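PDB 6GRL: beta-hydroxyacid dehydrogenase, 3-hydroxyisobutyrate dehydrogenase from Saccharomonospora xinjiangensis XJ-54, which reduces imines with S-selectivity, as in reductive amination, probably using NADPH as its hydride donor. Local coordinates for residues P70-E75 against S96-L101; L281-R285 against S297-L302; L150-R156 against G171-E177. All blocks are in the same frame, centred on the assembly; numbering follows the deposited sequence. Where two conformers were deposited one is given.

How the contacts relate
Contact 3 lies about 12 Å from the chain's centre, contacts 1 and 2 about 29 Å and 28 Å from it on opposite sides (centre to centre). All three are only partly buried, so none is plain core. Contacts 1 and 3 both belong to the Rossmann-type nucleotide-binding region and serve one mixed sheet, contact 3 by pairing two of its strands and contact 1 by joining a helix and a loop that precede two others. Contact 2 belongs to the helical C-terminal region. The chemistry follows the setting: backbone pairing with a salt bridge at its end in contact 3, carboxylates gripped by loop donors in contact 1, and leucine packing beside an arginine in contact 2.

Contact 1 (P70-E75 against S96-L101); sequences PDEAVE and SVTSSL
Helix 70-74 runs beside the irregular segment 96-101, coming closest at Asp71 and Val97, whose CA atoms are 5.1 Å apart, and drawing away from it toward Val74 and Leu101. The Asp71 carboxylate carries the contact, reaching across to the loop at Thr98 and Ser99. Its OD1 accepts two backbone donors: Thr98 N, at 2.6 Å, uses the syn lone pair, whereas Ser99 N, 2.8 Å from OD1, comes in 44° above the carboxylate plane. OD2 takes the Thr98 hydroxyl, with OG1 2.6 Å away and again well out of the plane, and a weak further bond from Thr98 N. The two side chains cross at about a right angle. With both oxygens engaged, the carboxylate is fixed in rotation, and this set of donors would be expected to stabilise its ionised form. At the start of the helix, a water accepts from Asp71 N and donates to Ser96 O, linking the two backbones.

One turn on, the extended side chain of Glu75 brings OE2 within 2.5 Å of Ser99 OG, which donates to it; this bond belongs to one of two serine conformers and is less certain. Behind the polar layer, Val74 CG2 meets Leu101 CD2 at 4.0 Å and faces Val97 CG1 tip to tip. Val97 CG1 is anti to its backbone N (chi1 176°), which brings this methyl close to both Val74 CG2 and Asp71 OD1. The CG corner of the Pro70 ring rests near Ser96 OG, itself bonded to Val93 O.

Lys104 NZ bonds Val74 O, a further tie between the helix and the loop region. The arrangement is a side-chain carboxylate of a helix accepting from loop backbone N-H groups within a Rossmann-type fold, where it joins the segments that lead into the neighbouring parallel strands 79-82 and 105-108.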
ATOM      1  N   PRO A  70     -16.943 -21.898  -3.989  1.00 15.46           N
ATOM      2  CA  PRO A  70     -16.753 -20.620  -4.692  1.00 15.19           C
ATOM      3  C   PRO A  70     -17.658 -20.466  -5.901  1.00 15.36           C
ATOM      4  O   PRO A  70     -18.068 -19.341  -6.211  1.00 14.07           O
ATOM      5  CB  PRO A  70     -15.272 -20.657  -5.091  1.00 12.94           C
ATOM      6  CG  PRO A  70     -14.639 -21.567  -4.088  1.00 15.21           C
ATOM      7  CD  PRO A  70     -15.672 -22.616  -3.790  1.00 17.49           C
ATOM      8  N   ASP A  71     -17.983 -21.564  -6.587  1.00 19.36           N
ATOM      9  CA  ASP A  71     -18.922 -21.495  -7.703  1.00 19.47           C
ATOM     10  C   ASP A  71     -20.280 -20.981  -7.243  1.00 15.43           C
ATOM     11  O   ASP A  71     -20.842 -20.054  -7.837  1.00 14.97           O
ATOM     12  CB  ASP A  71     -19.064 -22.872  -8.353  1.00 25.34           C
ATOM     13  CG  ASP A  71     -18.075 -23.090  -9.478  1.00 31.86           C
ATOM     14  OD1 ASP A  71     -17.759 -22.113 -10.186  1.00 32.28           O
ATOM     15  OD2 ASP A  71     -17.616 -24.238  -9.656  1.00 35.57           O
ATOM     16  N   GLU A  72     -20.827 -21.582  -6.182  1.00 15.96           N
ATOM     17  CA  GLU A  72     -22.098 -21.114  -5.640  1.00 16.24           C
ATOM     18  C   GLU A  72     -22.012 -19.662  -5.191  1.00 16.79           C
ATOM     19  O   GLU A  72     -22.983 -18.910  -5.331  1.00 15.08           O
ATOM     20  CB  GLU A  72     -22.528 -22.011  -4.478  1.00 20.17           C
ATOM     21  CG  GLU A  72     -23.802 -21.573  -3.774  1.00 21.76           C
ATOM     22  CD  GLU A  72     -24.139 -22.451  -2.582  1.00 20.98           C
ATOM     23  OE1 GLU A  72     -23.449 -23.470  -2.378  1.00 22.78           O
ATOM     24  OE2 GLU A  72     -25.092 -22.117  -1.847  1.00 25.03           O
ATOM     25  N   ALA A  73     -20.858 -19.245  -4.672  1.00 13.24           N
ATOM     26  CA  ALA A  73     -20.723 -17.879  -4.182  1.00 11.32           C
ATOM     27  C   ALA A  73     -20.740 -16.875  -5.329  1.00  9.71           C
ATOM     28  O   ALA A  73     -21.439 -15.857  -5.263  1.00  9.43           O
ATOM     29  CB  ALA A  73     -19.443 -17.743  -3.357  1.00 11.25           C
ATOM     30  N   VAL A  74     -19.982 -17.146  -6.396  1.00 11.58           N
ATOM     31  CA  VAL A  74     -19.912 -16.183  -7.493  1.00 10.23           C
ATOM     32  C   VAL A  74     -21.217 -16.154  -8.279  1.00 12.54           C
ATOM     33  O   VAL A  74     -21.558 -15.131  -8.886  1.00 12.30           O
ATOM     34  CB  VAL A  74     -18.708 -16.480  -8.409  1.00 11.58           C
ATOM     35  CG1 VAL A  74     -17.408 -16.431  -7.619  1.00 13.03           C
ATOM     36  CG2 VAL A  74     -18.873 -17.819  -9.115  1.00 14.24           C
ATOM     37  N   GLU A  75     -21.973 -17.254  -8.279  1.00 12.26           N
ATOM     38  CA  GLU A  75     -23.250 -17.277  -8.981  1.00 13.04           C
ATOM     39  C   GLU A  75     -24.303 -16.399  -8.318  1.00 15.74           C
ATOM     40  O   GLU A  75     -25.341 -16.133  -8.933  1.00 17.29           O
ATOM     41  CB  GLU A  75     -23.767 -18.713  -9.085  1.00 15.77           C
ATOM     42  CG  GLU A  75     -23.011 -19.561 -10.091  1.00 18.56           C
ATOM     43  CD  GLU A  75     -23.406 -21.023 -10.040  1.00 24.22           C
ATOM     44  OE1 GLU A  75     -24.181 -21.406  -9.138  1.00 26.34           O
ATOM     45  OE2 GLU A  75     -22.935 -21.794 -10.902  1.00 28.32           O
ATOM     46  N   SER A  96     -10.797 -22.976  -8.836  1.00 30.32           N
ATOM     47  CA  SER A  96     -11.865 -23.933  -8.574  1.00 30.93           C
ATOM     48  C   SER A  96     -13.208 -23.487  -9.134  1.00 31.06           C
ATOM     49  O   SER A  96     -14.196 -24.217  -8.989  1.00 31.21           O
ATOM     50  CB  SER A  96     -11.991 -24.174  -7.067  1.00 28.86           C
ATOM     51  OG  SER A  96     -12.362 -22.982  -6.392  1.00 27.71           O
ATOM     52  N   VAL A  97     -13.270 -22.318  -9.761  1.00 26.69           N
ATOM     53  CA  VAL A  97     -14.521 -21.795 -10.300  1.00 26.68           C
ATOM     54  C   VAL A  97     -14.789 -22.455 -11.646  1.00 26.65           C
ATOM     55  O   VAL A  97     -13.950 -22.408 -12.551  1.00 31.44           O
ATOM     56  CB  VAL A  97     -14.467 -20.267 -10.432  1.00 25.88           C
ATOM     57  CG1 VAL A  97     -15.735 -19.744 -11.091  1.00 24.40           C
ATOM     58  CG2 VAL A  97     -14.263 -19.623  -9.069  1.00 24.38           C
ATOM     59  N   THR A  98     -15.958 -23.078 -11.778  1.00 26.84           N
ATOM     60  CA  THR A  98     -16.384 -23.680 -13.032  1.00 28.82           C
ATOM     61  C   THR A  98     -17.552 -22.942 -13.668  1.00 28.42           C
ATOM     62  O   THR A  98     -17.952 -23.284 -14.786  1.00 30.25           O
ATOM     63  CB  THR A  98     -16.757 -25.151 -12.816  1.00 30.96           C
ATOM     64  OG1 THR A  98     -17.968 -25.235 -12.057  1.00 32.55           O
ATOM     65  CG2 THR A  98     -15.646 -25.872 -12.066  1.00 34.41           C
ATOM     66  N   SER A  99     -18.104 -21.939 -12.992  1.00 27.12           N
ATOM     67  CA  SER A  99     -19.216 -21.168 -13.519  0.72 25.17           C
ATOM     68  C   SER A  99     -18.709 -19.965 -14.310  1.00 21.02           C
ATOM     69  O   SER A  99     -17.579 -19.503 -14.133  1.00 20.87           O
ATOM     70  CB  SER A  99     -20.132 -20.705 -12.387  0.72 26.07           C
ATOM     71  OG  SER A  99     -20.486 -21.790 -11.547  0.72 27.29           O
ATOM     72  N   SER A 100     -19.569 -19.462 -15.190  1.00 16.29           N
ATOM     73  CA  SER A 100     -19.214 -18.318 -16.017  1.00 13.07           C
ATOM     74  C   SER A 100     -19.068 -17.060 -15.169  1.00 12.69           C
ATOM     75  O   SER A 100     -19.875 -16.794 -14.276  1.00 13.28           O
ATOM     76  CB  SER A 100     -20.270 -18.098 -17.099  1.00 13.64           C
ATOM     77  OG  SER A 100     -20.060 -16.870 -17.777  1.00 14.45           O
ATOM     78  N   LEU A 101     -18.021 -16.287 -15.452  1.00 11.52           N
ATOM     79  CA  LEU A 101     -17.819 -14.984 -14.833  1.00 11.29           C
ATOM     80  C   LEU A 101     -18.100 -13.843 -15.800  1.00 10.06           C
ATOM     81  O   LEU A 101     -17.791 -12.687 -15.487  1.00 11.42           O
ATOM     82  CB  LEU A 101     -16.394 -14.871 -14.283  1.00 12.73           C
ATOM     83  CG  LEU A 101     -15.995 -15.931 -13.254  1.00 14.08           C
ATOM     84  CD1 LEU A 101     -14.523 -15.803 -12.900  1.00 17.53           C
ATOM     85  CD2 LEU A 101     -16.860 -15.833 -12.006  1.00 14.63           C
TER
HETATM   86  O   HOH W   1     -16.280 -24.052  -6.782  1.00 29.02           O

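Contact 2 (L281-R285 against S297-L302); sequences LMDQR and SLFELL
Leu298 and Leu301 press their methyl groups against the backbone turn that begins at Leu281. Leu298 CD2 lies 3.5 Å from Leu281 O, and Leu301 CD1 approaches the same oxygen at 3.3 Å. That carbonyl already accepts the helical bond from Arg285 N, so the methyls pack around a satisfied polar atom. Leu281 and Leu301 slide past each other in opposite directions, CD2 of Leu281 lying 4.0 Å from CB of Leu301. The other branch of Leu281, CD1, meets Leu302 CD2, the two side chains crossing at about a right angle. On another side of the helix, CG of the extended Met282 lies against Leu298 CD1 at 3.8 Å, so the two methyls of Leu298 touch successive residues, CD1 at Met282 and CD2 at Leu281.

Arg285 extends the contact along segment 297-302. Its CB touches Leu298 CD2, and a bend at CG (chi2 74°) carries the guanidinium over Ser297 and Glu300. Ser297 O lies over one face of that group, 3.7 Å from its plane and offset toward the rim. NH1 stands 3.6 Å from Glu300 CB, and the arginine crosses the aliphatic part of the glutamate obliquely, while Glu300 OE1 stays 5.5 Å from NH1.

The polar ends are held from outside: Arg285 NH2 bonds Gln293 OE1, Ser297 OG bonds Gly294 O, and Glu300 OE2 bonds Tyr244 OH. Helix 251-267 adds a further layer, Met258 touching Met282 and Leu251 touching both Arg285 and Ser297. The arrangement is packing of the chain's C-terminal segment, with its short, weakly bonded helix about 299-302, on helix 273-287 in the all-helical C-terminal domain of the reductive aminase-like family.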
ATOM      1  N   LEU A 281      27.258   9.978  -3.114  1.00 23.84           N
ATOM      2  CA  LEU A 281      26.406  10.611  -4.116  1.00 24.34           C
ATOM      3  C   LEU A 281      26.600  12.123  -4.128  1.00 24.86           C
ATOM      4  O   LEU A 281      26.642  12.741  -5.198  1.00 25.98           O
ATOM      5  CB  LEU A 281      24.941  10.260  -3.858  1.00 23.34           C
ATOM      6  CG  LEU A 281      24.535   8.806  -4.106  1.00 22.99           C
ATOM      7  CD1 LEU A 281      23.148   8.534  -3.545  1.00 21.91           C
ATOM      8  CD2 LEU A 281      24.588   8.478  -5.590  1.00 24.22           C
ATOM      9  N   MET A 282      26.721  12.733  -2.947  1.00 24.14           N
ATOM     10  CA  MET A 282      26.943  14.173  -2.878  1.00 24.61           C
ATOM     11  C   MET A 282      28.274  14.555  -3.509  1.00 25.94           C
ATOM     12  O   MET A 282      28.353  15.531  -4.265  1.00 26.91           O
ATOM     13  CB  MET A 282      26.895  14.642  -1.425  1.00 23.63           C
ATOM     14  CG  MET A 282      25.506  14.678  -0.827  1.00 22.59           C
ATOM     15  SD  MET A 282      25.568  15.208   0.889  1.00 22.76           S
ATOM     16  CE  MET A 282      23.822  15.275   1.284  1.00 20.72           C
ATOM     17  N   ASP A 283      29.334  13.800  -3.208  1.00 26.10           N
ATOM     18  CA  ASP A 283      30.646  14.114  -3.762  1.00 27.48           C
ATOM     19  C   ASP A 283      30.645  13.995  -5.281  1.00 29.49           C
ATOM     20  O   ASP A 283      31.296  14.787  -5.972  1.00 30.05           O
ATOM     21  CB  ASP A 283      31.709  13.198  -3.154  1.00 27.51           C
ATOM     22  CG  ASP A 283      31.990  13.516  -1.697  1.00 28.33           C
ATOM     23  OD1 ASP A 283      31.589  14.604  -1.234  1.00 28.98           O
ATOM     24  OD2 ASP A 283      32.623  12.683  -1.016  1.00 28.82           O
ATOM     25  N   GLN A 284      29.916  13.015  -5.818  1.00 29.21           N
ATOM     26  CA  GLN A 284      29.853  12.860  -7.268  1.00 31.78           C
ATOM     27  C   GLN A 284      29.092  14.012  -7.914  1.00 32.44           C
ATOM     28  O   GLN A 284      29.526  14.550  -8.939  1.00 31.81           O
ATOM     29  CB  GLN A 284      29.210  11.520  -7.624  1.00 33.36           C
ATOM     30  CG  GLN A 284      29.173  11.232  -9.116  1.00 37.57           C
ATOM     31  CD  GLN A 284      30.558  11.166  -9.731  1.00 41.25           C
ATOM     32  OE1 GLN A 284      31.476  10.571  -9.163  1.00 42.55           O
ATOM     33  NE2 GLN A 284      30.719  11.781 -10.897  1.00 43.78           N
ATOM     34  N   ARG A 285      27.960  14.407  -7.325  1.00 29.19           N
ATOM     35  CA  ARG A 285      27.183  15.512  -7.880  1.00 29.72           C
ATOM     36  C   ARG A 285      27.956  16.823  -7.805  1.00 30.49           C
ATOM     37  O   ARG A 285      27.848  17.665  -8.704  1.00 31.71           O
ATOM     38  CB  ARG A 285      25.846  15.630  -7.148  1.00 29.78           C
ATOM     39  CG  ARG A 285      24.864  16.593  -7.793  1.00 30.90           C
ATOM     40  CD  ARG A 285      24.254  16.018  -9.059  1.00 32.02           C
ATOM     41  NE  ARG A 285      23.235  16.905  -9.611  1.00 32.52           N
ATOM     42  CZ  ARG A 285      22.689  16.760 -10.814  1.00 33.05           C
ATOM     43  NH1 ARG A 285      23.066  15.760 -11.600  1.00 33.97           N
ATOM     44  NH2 ARG A 285      21.768  17.617 -11.234  1.00 32.44           N
ATOM     45  N   SER A 297      18.579  16.737  -6.059  1.00 25.81           N
ATOM     46  CA  SER A 297      19.304  16.551  -7.311  1.00 27.08           C
ATOM     47  C   SER A 297      20.069  15.235  -7.351  1.00 26.70           C
ATOM     48  O   SER A 297      20.455  14.792  -8.437  1.00 27.74           O
ATOM     49  CB  SER A 297      20.264  17.718  -7.544  1.00 27.95           C
ATOM     50  OG  SER A 297      21.360  17.667  -6.646  1.00 27.21           O
ATOM     51  N   LEU A 298      20.298  14.601  -6.198  1.00 25.34           N
ATOM     52  CA  LEU A 298      20.953  13.299  -6.188  1.00 25.00           C
ATOM     53  C   LEU A 298      20.116  12.236  -6.886  1.00 25.12           C
ATOM     54  O   LEU A 298      20.652  11.187  -7.261  1.00 25.25           O
ATOM     55  CB  LEU A 298      21.253  12.871  -4.751  1.00 23.60           C
ATOM     56  CG  LEU A 298      22.124  13.843  -3.950  1.00 23.47           C
ATOM     57  CD1 LEU A 298      22.320  13.346  -2.525  1.00 22.21           C
ATOM     58  CD2 LEU A 298      23.467  14.069  -4.634  1.00 24.56           C
ATOM     59  N   PHE A 299      18.817  12.487  -7.068  1.00 25.17           N
ATOM     60  CA  PHE A 299      17.972  11.555  -7.805  1.00 27.46           C
ATOM     61  C   PHE A 299      18.455  11.376  -9.238  1.00 30.10           C
ATOM     62  O   PHE A 299      18.237  10.317  -9.837  1.00 27.26           O
ATOM     63  CB  PHE A 299      16.524  12.042  -7.785  1.00 25.53           C
ATOM     64  CG  PHE A 299      15.538  11.033  -8.290  1.00 25.66           C
ATOM     65  CD1 PHE A 299      15.253   9.895  -7.555  1.00 26.43           C
ATOM     66  CD2 PHE A 299      14.887  11.227  -9.497  1.00 27.07           C
ATOM     67  CE1 PHE A 299      14.343   8.962  -8.021  1.00 26.12           C
ATOM     68  CE2 PHE A 299      13.971  10.303  -9.965  1.00 28.35           C
ATOM     69  CZ  PHE A 299      13.700   9.168  -9.226  1.00 26.04           C
ATOM     70  N   GLU A 300      19.115  12.392  -9.799  1.00 28.11           N
ATOM     71  CA  GLU A 300      19.642  12.274 -11.154  1.00 29.73           C
ATOM     72  C   GLU A 300      20.740  11.223 -11.242  1.00 29.66           C
ATOM     73  O   GLU A 300      20.963  10.651 -12.315  1.00 31.16           O
ATOM     74  CB  GLU A 300      20.166  13.628 -11.635  1.00 30.94           C
ATOM     75  CG  GLU A 300      19.100  14.706 -11.728  1.00 32.99           C
ATOM     76  CD  GLU A 300      18.080  14.427 -12.815  1.00 38.28           C
ATOM     77  OE1 GLU A 300      18.469  13.899 -13.878  1.00 39.84           O
ATOM     78  OE2 GLU A 300      16.888  14.734 -12.603  1.00 39.66           O
ATOM     79  N   LEU A 301      21.432  10.954 -10.132  1.00 29.01           N
ATOM     80  CA  LEU A 301      22.466   9.929 -10.116  1.00 29.97           C
ATOM     81  C   LEU A 301      21.899   8.529  -9.930  1.00 31.24           C
ATOM     82  O   LEU A 301      22.544   7.555 -10.334  1.00 33.74           O
ATOM     83  CB  LEU A 301      23.481  10.219  -9.007  1.00 28.30           C
ATOM     84  CG  LEU A 301      24.376  11.442  -9.205  1.00 29.67           C
ATOM     85  CD1 LEU A 301      25.214  11.692  -7.963  1.00 27.65           C
ATOM     86  CD2 LEU A 301      25.262  11.259 -10.427  1.00 32.82           C
ATOM     87  N   LEU A 302      20.717   8.408  -9.328  1.00 29.22           N
ATOM     88  CA  LEU A 302      20.095   7.111  -9.092  1.00 30.58           C
ATOM     89  C   LEU A 302      19.273   6.642 -10.286  1.00 32.73           C
ATOM     90  O   LEU A 302      19.325   5.461 -10.646  1.00 35.00           O
ATOM     91  CB  LEU A 302      19.212   7.174  -7.844  1.00 29.02           C
ATOM     92  CG  LEU A 302      19.927   7.556  -6.548  1.00 25.94           C
ATOM     93  CD1 LEU A 302      18.922   7.786  -5.431  1.00 26.45           C
ATOM     94  CD2 LEU A 302      20.935   6.487  -6.156  1.00 24.09           C
TER

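Contact 3 (L150-R156 against G171-E177); sequences LSFSGSR and GVAYHGE
Arg156 NH2 and Glu177 OE2 form a salt bridge of 3.0 Å at the end of two parallel strands, 149-154 and 171-174, which helix 156-166 joins into a beta-alpha-beta unit of the Rossmann-type domain. Four backbone bonds tie the pair: Leu150 N to Gly171 O, Ala173 N to Leu150 O, Phe152 N to Ala173 O and His175 N to Phe152 O. Beyond them Gly154 N reaches Gly176 O at 3.0 Å, nearly straight (170° at the hydrogen). Over one face of the Arg156 guanidinium stands Tyr174 CE2, 3.5 Å from its plane and offset toward the rim; the planes are 69° apart, so the ring is not stacked on the guanidinium.

Phe152 and Val172 share the sheet face covered by helix 156-166, where Phe159 and Leu166 touch both. The ring's CD2 lies 3.6 Å from Val172 CG1, in one of two valine conformers. An alanine in place of Phe152 would lose this ring and probably leave a gap beneath the helix, with Val172, Phe159 and Leu166 short of a packing partner. On the other face Ser151 OG meets the His175 ring at its edge, 3.3 Å from CE1.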
ATOM      1  N   LEU A 150      -8.166   2.815   0.800  1.00 19.65           N
ATOM      2  CA  LEU A 150      -8.028   1.789  -0.224  1.00 18.38           C
ATOM      3  C   LEU A 150      -7.513   2.418  -1.508  1.00 21.79           C
ATOM      4  O   LEU A 150      -8.003   3.471  -1.927  1.00 24.57           O
ATOM      5  CB  LEU A 150      -9.365   1.080  -0.481  1.00 16.42           C
ATOM      6  CG  LEU A 150      -9.987   0.291   0.675  1.00 15.24           C
ATOM      7  CD1 LEU A 150     -10.934   1.164   1.486  1.00 17.81           C
ATOM      8  CD2 LEU A 150     -10.706  -0.945   0.153  1.00 13.93           C
ATOM      9  N   SER A 151      -6.526   1.775  -2.123  1.00 18.20           N
ATOM     10  CA  SER A 151      -5.989   2.184  -3.413  1.00 18.58           C
ATOM     11  C   SER A 151      -6.440   1.194  -4.476  1.00 14.41           C
ATOM     12  O   SER A 151      -6.395  -0.020  -4.259  1.00 15.10           O
ATOM     13  CB  SER A 151      -4.460   2.252  -3.379  1.00 21.87           C
ATOM     14  OG  SER A 151      -4.003   3.232  -2.464  1.00 28.36           O
ATOM     15  N   PHE A 152      -6.873   1.707  -5.626  1.00 15.86           N
ATOM     16  CA  PHE A 152      -7.397   0.865  -6.691  1.00 15.24           C
ATOM     17  C   PHE A 152      -6.704   1.168  -8.012  1.00 15.27           C
ATOM     18  O   PHE A 152      -6.287   2.299  -8.274  1.00 15.96           O
ATOM     19  CB  PHE A 152      -8.911   1.042  -6.860  1.00 15.59           C
ATOM     20  CG  PHE A 152      -9.714   0.442  -5.745  1.00 13.75           C
ATOM     21  CD1 PHE A 152     -10.043  -0.902  -5.756  1.00 12.93           C
ATOM     22  CD2 PHE A 152     -10.129   1.221  -4.680  1.00 13.75           C
ATOM     23  CE1 PHE A 152     -10.777  -1.458  -4.727  1.00 13.84           C
ATOM     24  CE2 PHE A 152     -10.864   0.673  -3.649  1.00 14.93           C
ATOM     25  CZ  PHE A 152     -11.189  -0.668  -3.673  1.00 13.48           C
ATOM     26  N   SER A 153      -6.589   0.134  -8.841  1.00 12.46           N
ATOM     27  CA  SER A 153      -6.082   0.277 -10.196  1.00 12.56           C
ATOM     28  C   SER A 153      -6.799  -0.723 -11.091  1.00 15.84           C
ATOM     29  O   SER A 153      -7.324  -1.740 -10.628  1.00 14.11           O
ATOM     30  CB  SER A 153      -4.562   0.081 -10.258  1.00 14.68           C
ATOM     31  OG  SER A 153      -4.158  -1.083  -9.558  1.00 15.38           O
ATOM     32  N   GLY A 154      -6.824  -0.415 -12.383  1.00 13.36           N
ATOM     33  CA  GLY A 154      -7.532  -1.202 -13.366  1.00 16.68           C
ATOM     34  C   GLY A 154      -8.358  -0.303 -14.256  1.00 19.81           C
ATOM     35  O   GLY A 154      -8.111   0.904 -14.350  1.00 25.42           O
ATOM     36  N   SER A 155      -9.357  -0.901 -14.903  1.00 27.95           N
ATOM     37  CA  SER A 155     -10.199  -0.158 -15.832  0.71 26.69           C
ATOM     38  C   SER A 155     -10.864   1.022 -15.136  1.00 24.05           C
ATOM     39  O   SER A 155     -11.492   0.868 -14.085  1.00 28.46           O
ATOM     40  CB  SER A 155     -11.258  -1.079 -16.436  0.71 25.38           C
ATOM     41  OG  SER A 155     -12.321  -0.327 -16.995  0.71 24.42           O
ATOM     42  N   ARG A 156     -10.722   2.208 -15.733  1.00 29.89           N
ATOM     43  CA  ARG A 156     -11.306   3.411 -15.150  1.00 30.45           C
ATOM     44  C   ARG A 156     -12.829   3.358 -15.173  1.00 30.22           C
ATOM     45  O   ARG A 156     -13.484   3.846 -14.246  1.00 25.47           O
ATOM     46  CB  ARG A 156     -10.803   4.650 -15.890  1.00 34.88           C
ATOM     47  CG  ARG A 156     -10.885   5.932 -15.079  1.00 37.28           C
ATOM     48  CD  ARG A 156     -10.377   7.123 -15.875  1.00 42.48           C
ATOM     49  NE  ARG A 156      -9.086   7.596 -15.384  1.00 42.51           N
ATOM     50  CZ  ARG A 156      -7.920   7.307 -15.951  1.00 43.81           C
ATOM     51  NH1 ARG A 156      -6.794   7.781 -15.434  1.00 44.28           N
ATOM     52  NH2 ARG A 156      -7.878   6.544 -17.035  1.00 45.49           N
ATOM     53  N   GLY A 171     -11.875   5.314   2.774  1.00 20.70           N
ATOM     54  CA  GLY A 171     -11.399   6.227   1.749  1.00 22.86           C
ATOM     55  C   GLY A 171     -10.831   5.464   0.562  1.00 22.17           C
ATOM     56  O   GLY A 171     -10.155   4.448   0.717  1.00 24.72           O
ATOM     57  N   VAL A 172     -11.085   5.988  -0.638  0.55 22.30           N
ATOM     58  CA  VAL A 172     -10.777   5.292  -1.884  0.55 21.23           C
ATOM     59  C   VAL A 172     -10.075   6.248  -2.843  0.55 21.66           C
ATOM     60  O   VAL A 172     -10.457   7.418  -2.957  0.55 22.88           O
ATOM     61  CB  VAL A 172     -12.060   4.714  -2.521  0.55 21.33           C
ATOM     62  CG1 VAL A 172     -11.819   4.306  -3.960  0.55 20.87           C
ATOM     63  CG2 VAL A 172     -12.569   3.530  -1.711  0.55 19.65           C
ATOM     64  N   ALA A 173      -9.049   5.746  -3.537  1.00 21.07           N
ATOM     65  CA  ALA A 173      -8.294   6.526  -4.505  1.00 23.01           C
ATOM     66  C   ALA A 173      -7.971   5.639  -5.698  1.00 21.86           C
ATOM     67  O   ALA A 173      -7.675   4.451  -5.535  1.00 21.49           O
ATOM     68  CB  ALA A 173      -7.005   7.091  -3.898  1.00 23.16           C
ATOM     69  N   TYR A 174      -8.040   6.216  -6.894  1.00 22.01           N
ATOM     70  CA  TYR A 174      -7.760   5.509  -8.136  1.00 22.62           C
ATOM     71  C   TYR A 174      -6.395   5.925  -8.665  1.00 24.36           C
ATOM     72  O   TYR A 174      -6.057   7.113  -8.675  1.00 28.02           O
ATOM     73  CB  TYR A 174      -8.843   5.801  -9.179  1.00 26.09           C
ATOM     74  CG  TYR A 174      -8.652   5.100 -10.505  1.00 24.96           C
ATOM     75  CD1 TYR A 174      -8.888   3.737 -10.636  1.00 21.94           C
ATOM     76  CD2 TYR A 174      -8.250   5.807 -11.632  1.00 26.91           C
ATOM     77  CE1 TYR A 174      -8.720   3.096 -11.850  1.00 22.75           C
ATOM     78  CE2 TYR A 174      -8.080   5.174 -12.849  1.00 27.11           C
ATOM     79  CZ  TYR A 174      -8.317   3.820 -12.953  1.00 26.07           C
ATOM     80  OH  TYR A 174      -8.149   3.189 -14.164  1.00 29.81           O
ATOM     81  N   HIS A 175      -5.609   4.941  -9.113  1.00 21.14           N
ATOM     82  CA  HIS A 175      -4.222   5.190  -9.474  1.00 24.31           C
ATOM     83  C   HIS A 175      -3.914   5.048 -10.958  1.00 25.63           C
ATOM     84  O   HIS A 175      -2.866   5.534 -11.396  1.00 28.08           O
ATOM     85  CB  HIS A 175      -3.293   4.260  -8.680  1.00 23.24           C
ATOM     86  CG  HIS A 175      -2.995   4.752  -7.297  1.00 29.27           C
ATOM     87  ND1 HIS A 175      -3.758   4.404  -6.203  1.00 30.62           N
ATOM     88  CD2 HIS A 175      -2.029   5.579  -6.834  1.00 32.24           C
ATOM     89  CE1 HIS A 175      -3.269   4.988  -5.124  1.00 29.82           C
ATOM     90  NE2 HIS A 175      -2.220   5.707  -5.479  1.00 32.26           N
ATOM     91  N   GLY A 176      -4.772   4.412 -11.737  1.00 22.18           N
ATOM     92  CA  GLY A 176      -4.563   4.361 -13.171  1.00 23.97           C
ATOM     93  C   GLY A 176      -5.062   3.059 -13.763  1.00 24.53           C
ATOM     94  O   GLY A 176      -5.547   2.170 -13.066  1.00 23.34           O
ATOM     95  N   GLU A 177      -4.915   2.967 -15.088  1.00 24.28           N
ATOM     96  CA  GLU A 177      -5.427   1.820 -15.832  1.00 23.53           C
ATOM     97  C   GLU A 177      -4.579   0.575 -15.619  1.00 21.04           C
ATOM     98  O   GLU A 177      -5.112  -0.541 -15.614  1.00 19.06           O
ATOM     99  CB  GLU A 177      -5.501   2.154 -17.321  1.00 29.99           C
ATOM    100  CG  GLU A 177      -6.371   3.354 -17.653  1.00 37.19           C
ATOM    101  CD  GLU A 177      -7.809   2.968 -17.929  1.00 42.42           C
ATOM    102  OE1 GLU A 177      -8.102   1.755 -17.970  1.00 41.69           O
ATOM    103  OE2 GLU A 177      -8.646   3.878 -18.110  1.00 46.14           O
TER